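Long-range contact in Non-reducing end beta-L-arabinofuranosidase (Bacteroides thetaiotaomicron, PDB 5MQO), which probably hydrolyses glycosidic bonds of complex plant pectin as a GH127-family glycoside hydrolase from a human gut bacterium: residues 101-115 and 196-208. Numbering follows the deposited sequence.
Sequences GDMYKWMEGVASVYA and HLMMAGIVHHRAT
Two near-parallel helices of the catalytic domain, 102-115 and 196-208, pack through Glu108, Ala111, Ala200 and Ala207, their axes 8.5 Å apart and inclined by 16°. This spacing is consistent with the small residues at the interface: Ala200 CB lies 3.4 Å from Tyr104 O, and Ala207 CB sits against Ala111 O and Ala115 CB. At one end, Leu197 CB stands over the centre of the Tyr104 ring, 6° off its normal, a CH-pi contact, while Leu197 CD1 reaches Tyr104 CE1 at 3.5 Å. Lys105 CE lies over one face of the His196 imidazole, offset toward the rim, 4.2 Å from its centroid, while its NZ hydrogen-bonds to Cys457 O. Such lengthwise helix pairing fits the (α/α)6 barrel expected of a GH127 catalytic domain in the six-hairpin clan. Glu108 runs across Val203, its chain extended and CG turned away from the backbone N (chi1 -176°), CG meeting Val203 CG2 at 3.6 Å, and brings OE1 beside Met199 CB; OE1 also forms a salt bridge with Arg464. Cutting this side chain back to an alanine would probably leave the Arg464 guanidinium without its carboxylate mate and open a gap beside Val203 CG2. Farther along, Val203 CG1 touches Ser112 OG, which donates to Glu108 O at 2.6 Å from above the carbonyl plane.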
# COMPACT_ATOMS: atom_id res chain seq x y z
N GLY A 101 -13.19 -14.36 9.46
CA GLY A 101 -12.88 -13.37 8.40
C GLY A 101 -11.42 -12.90 8.39
O GLY A 101 -10.74 -12.83 7.35
N ASP A 102 -10.95 -12.55 9.59
CA ASP A 102 -9.53 -12.31 9.86
C ASP A 102 -8.69 -13.52 9.45
O ASP A 102 -7.67 -13.36 8.80
CB ASP A 102 -9.32 -12.02 11.36
CG ASP A 102 -9.74 -10.60 11.75
OD1 ASP A 102 -10.21 -9.83 10.87
OD2 ASP A 102 -9.54 -10.25 12.95
N MET A 103 -9.15 -14.70 9.83
CA MET A 103 -8.47 -15.96 9.55
C MET A 103 -8.29 -16.27 8.08
O MET A 103 -7.31 -16.91 7.72
CB MET A 103 -9.25 -17.12 10.15
CG MET A 103 -9.24 -17.13 11.67
SD MET A 103 -9.52 -18.78 12.34
CE MET A 103 -11.03 -19.26 11.48
N TYR A 104 -9.26 -15.88 7.27
CA TYR A 104 -9.16 -16.04 5.81
C TYR A 104 -8.10 -15.14 5.23
O TYR A 104 -7.51 -15.49 4.23
CB TYR A 104 -10.50 -15.71 5.12
CG TYR A 104 -11.67 -16.58 5.52
CD1 TYR A 104 -11.58 -17.97 5.51
CD2 TYR A 104 -12.88 -16.01 5.88
CE1 TYR A 104 -12.67 -18.77 5.86
CE2 TYR A 104 -13.98 -16.80 6.23
CZ TYR A 104 -13.87 -18.17 6.22
OH TYR A 104 -14.96 -18.93 6.58
N LYS A 105 -7.90 -13.96 5.83
CA LYS A 105 -6.80 -13.06 5.42
C LYS A 105 -5.47 -13.63 5.84
O LYS A 105 -4.56 -13.65 5.05
CB LYS A 105 -6.99 -11.62 5.95
CG LYS A 105 -8.03 -10.83 5.15
CD LYS A 105 -8.27 -9.42 5.67
CE LYS A 105 -9.19 -9.40 6.88
NZ LYS A 105 -9.54 -8.02 7.33
N TRP A 106 -5.38 -14.10 7.09
CA TRP A 106 -4.19 -14.77 7.62
C TRP A 106 -3.76 -15.90 6.68
O TRP A 106 -2.62 -15.95 6.21
CB TRP A 106 -4.47 -15.33 9.03
CG TRP A 106 -3.34 -16.17 9.65
CD1 TRP A 106 -2.24 -15.71 10.31
CD2 TRP A 106 -3.22 -17.60 9.65
NE1 TRP A 106 -1.45 -16.75 10.72
CE2 TRP A 106 -2.02 -17.92 10.33
CE3 TRP A 106 -4.01 -18.65 9.14
CZ2 TRP A 106 -1.59 -19.25 10.53
CZ3 TRP A 106 -3.58 -19.98 9.34
CH2 TRP A 106 -2.37 -20.26 10.02
N MET A 107 -4.72 -16.78 6.41
CA MET A 107 -4.54 -17.97 5.58
C MET A 107 -4.12 -17.59 4.15
O MET A 107 -3.25 -18.23 3.57
CB MET A 107 -5.85 -18.77 5.63
CG MET A 107 -6.17 -19.68 4.46
SD MET A 107 -5.32 -21.24 4.58
CE MET A 107 -5.38 -21.62 2.83
N GLU A 108 -4.71 -16.54 3.61
CA GLU A 108 -4.31 -16.02 2.31
C GLU A 108 -2.84 -15.62 2.34
O GLU A 108 -2.08 -15.89 1.39
CB GLU A 108 -5.19 -14.82 1.94
CG GLU A 108 -4.97 -14.23 0.57
CD GLU A 108 -5.85 -12.99 0.29
OE1 GLU A 108 -6.98 -12.87 0.86
OE2 GLU A 108 -5.37 -12.14 -0.51
N GLY A 109 -2.46 -14.98 3.43
CA GLY A 109 -1.06 -14.72 3.74
C GLY A 109 -0.19 -15.97 3.81
O GLY A 109 0.89 -15.97 3.23
N VAL A 110 -0.65 -17.02 4.50
CA VAL A 110 0.11 -18.27 4.57
C VAL A 110 0.34 -18.83 3.15
O VAL A 110 1.46 -19.20 2.80
CB VAL A 110 -0.57 -19.34 5.47
CG1 VAL A 110 0.12 -20.69 5.34
CG2 VAL A 110 -0.56 -18.94 6.95
N ALA A 111 -0.72 -18.88 2.33
CA ALA A 111 -0.62 -19.34 0.94
C ALA A 111 0.31 -18.52 0.09
O ALA A 111 0.87 -19.02 -0.87
CB ALA A 111 -1.99 -19.35 0.28
N SER A 112 0.40 -17.23 0.39
CA SER A 112 1.16 -16.30 -0.41
C SER A 112 2.64 -16.48 -0.19
O SER A 112 3.45 -16.40 -1.12
CB SER A 112 0.73 -14.87 -0.05
OG SER A 112 -0.64 -14.67 -0.40
N VAL A 113 2.97 -16.67 1.09
CA VAL A 113 4.29 -17.06 1.58
C VAL A 113 4.71 -18.42 1.04
O VAL A 113 5.83 -18.58 0.56
CB VAL A 113 4.27 -17.09 3.12
CG1 VAL A 113 5.47 -17.84 3.70
CG2 VAL A 113 4.21 -15.66 3.67
N TYR A 114 3.82 -19.40 1.15
CA TYR A 114 4.03 -20.73 0.58
C TYR A 114 4.38 -20.68 -0.90
O TYR A 114 5.27 -21.39 -1.34
CB TYR A 114 2.81 -21.62 0.80
CG TYR A 114 2.94 -23.00 0.20
CD1 TYR A 114 3.55 -24.04 0.90
CD2 TYR A 114 2.46 -23.25 -1.08
CE1 TYR A 114 3.69 -25.29 0.32
CE2 TYR A 114 2.58 -24.49 -1.66
CZ TYR A 114 3.19 -25.52 -0.96
OH TYR A 114 3.27 -26.76 -1.56
N ALA A 115 3.71 -19.84 -1.68
CA ALA A 115 4.01 -19.74 -3.12
C ALA A 115 5.50 -19.47 -3.42
O ALA A 115 6.04 -19.92 -4.43
CB ALA A 115 3.13 -18.67 -3.78
N HIS A 196 -14.02 -12.45 2.05
CA HIS A 196 -12.65 -12.76 2.35
C HIS A 196 -12.34 -14.19 2.02
O HIS A 196 -11.21 -14.49 1.62
CB HIS A 196 -12.35 -12.47 3.81
CG HIS A 196 -12.43 -11.02 4.13
ND1 HIS A 196 -11.59 -10.10 3.56
CD2 HIS A 196 -13.29 -10.32 4.91
CE1 HIS A 196 -11.90 -8.89 3.99
NE2 HIS A 196 -12.93 -9.00 4.81
N LEU A 197 -13.31 -15.08 2.16
CA LEU A 197 -13.15 -16.44 1.68
C LEU A 197 -12.85 -16.49 0.18
O LEU A 197 -12.04 -17.31 -0.24
CB LEU A 197 -14.39 -17.30 1.99
CG LEU A 197 -14.31 -18.78 1.60
CD1 LEU A 197 -13.37 -19.55 2.50
CD2 LEU A 197 -15.70 -19.38 1.65
N MET A 198 -13.47 -15.62 -0.62
CA MET A 198 -13.20 -15.61 -2.05
C MET A 198 -11.70 -15.42 -2.32
O MET A 198 -11.07 -16.21 -3.01
CB MET A 198 -13.98 -14.52 -2.78
CG MET A 198 -15.50 -14.66 -2.77
SD MET A 198 -16.30 -13.43 -3.85
CE MET A 198 -16.00 -11.93 -2.93
N MET A 199 -11.11 -14.38 -1.76
CA MET A 199 -9.72 -14.10 -2.07
C MET A 199 -8.79 -15.16 -1.50
O MET A 199 -7.78 -15.48 -2.13
CB MET A 199 -9.31 -12.68 -1.63
CG MET A 199 -9.39 -11.64 -2.74
SD MET A 199 -8.39 -12.09 -4.19
CE MET A 199 -7.74 -10.46 -4.58
N ALA A 200 -9.15 -15.72 -0.34
CA ALA A 200 -8.33 -16.78 0.26
C ALA A 200 -8.26 -18.00 -0.64
O ALA A 200 -7.20 -18.63 -0.79
CB ALA A 200 -8.85 -17.16 1.64
N GLY A 201 -9.38 -18.32 -1.25
CA GLY A 201 -9.48 -19.48 -2.10
C GLY A 201 -8.78 -19.30 -3.41
O GLY A 201 -8.14 -20.25 -3.90
N ILE A 202 -8.90 -18.10 -4.00
CA ILE A 202 -8.23 -17.79 -5.28
C ILE A 202 -6.70 -17.90 -5.08
O ILE A 202 -6.00 -18.59 -5.82
CB ILE A 202 -8.57 -16.38 -5.78
CG1 ILE A 202 -10.03 -16.26 -6.17
CG2 ILE A 202 -7.71 -15.95 -6.98
CD1 ILE A 202 -10.50 -14.83 -6.05
N VAL A 203 -6.22 -17.19 -4.06
CA VAL A 203 -4.81 -17.15 -3.73
C VAL A 203 -4.29 -18.56 -3.40
O VAL A 203 -3.18 -18.92 -3.81
CB VAL A 203 -4.56 -16.18 -2.56
CG1 VAL A 203 -3.12 -16.28 -2.05
CG2 VAL A 203 -4.87 -14.75 -2.99
N HIS A 204 -5.08 -19.34 -2.67
CA HIS A 204 -4.66 -20.68 -2.36
C HIS A 204 -4.53 -21.53 -3.64
O HIS A 204 -3.55 -22.25 -3.80
CB HIS A 204 -5.62 -21.36 -1.40
CG HIS A 204 -5.26 -22.77 -1.11
ND1 HIS A 204 -5.84 -23.84 -1.76
CD2 HIS A 204 -4.32 -23.29 -0.29
CE1 HIS A 204 -5.29 -24.96 -1.33
NE2 HIS A 204 -4.37 -24.66 -0.43
N HIS A 205 -5.52 -21.43 -4.51
CA HIS A 205 -5.53 -22.13 -5.82
C HIS A 205 -4.30 -21.81 -6.64
O HIS A 205 -3.65 -22.69 -7.18
CB HIS A 205 -6.77 -21.73 -6.61
CG HIS A 205 -6.88 -22.40 -7.94
ND1 HIS A 205 -6.75 -23.76 -8.11
CD2 HIS A 205 -7.18 -21.90 -9.17
CE1 HIS A 205 -6.93 -24.07 -9.38
NE2 HIS A 205 -7.20 -22.96 -10.05
N ARG A 206 -3.99 -20.53 -6.72
CA ARG A 206 -2.88 -20.04 -7.51
C ARG A 206 -1.51 -20.48 -6.98
O ARG A 206 -0.58 -20.64 -7.76
CB ARG A 206 -3.00 -18.51 -7.62
CG ARG A 206 -4.21 -18.11 -8.47
CD ARG A 206 -4.31 -16.62 -8.73
NE ARG A 206 -5.46 -16.30 -9.58
CZ ARG A 206 -6.06 -15.10 -9.67
NH1 ARG A 206 -5.64 -14.06 -8.97
NH2 ARG A 206 -7.10 -14.96 -10.47
N ALA A 207 -1.40 -20.70 -5.67
CA ALA A 207 -0.15 -21.05 -5.01
C ALA A 207 0.13 -22.54 -4.96
O ALA A 207 1.29 -22.92 -5.11
CB ALA A 207 -0.15 -20.50 -3.59
N THR A 208 -0.90 -23.35 -4.70
CA THR A 208 -0.78 -24.79 -4.47
C THR A 208 -1.20 -25.66 -5.66
O THR A 208 -0.83 -26.83 -5.75
CB THR A 208 -1.64 -25.25 -3.26
OG1 THR A 208 -3.05 -25.20 -3.57
CG2 THR A 208 -1.35 -24.39 -2.02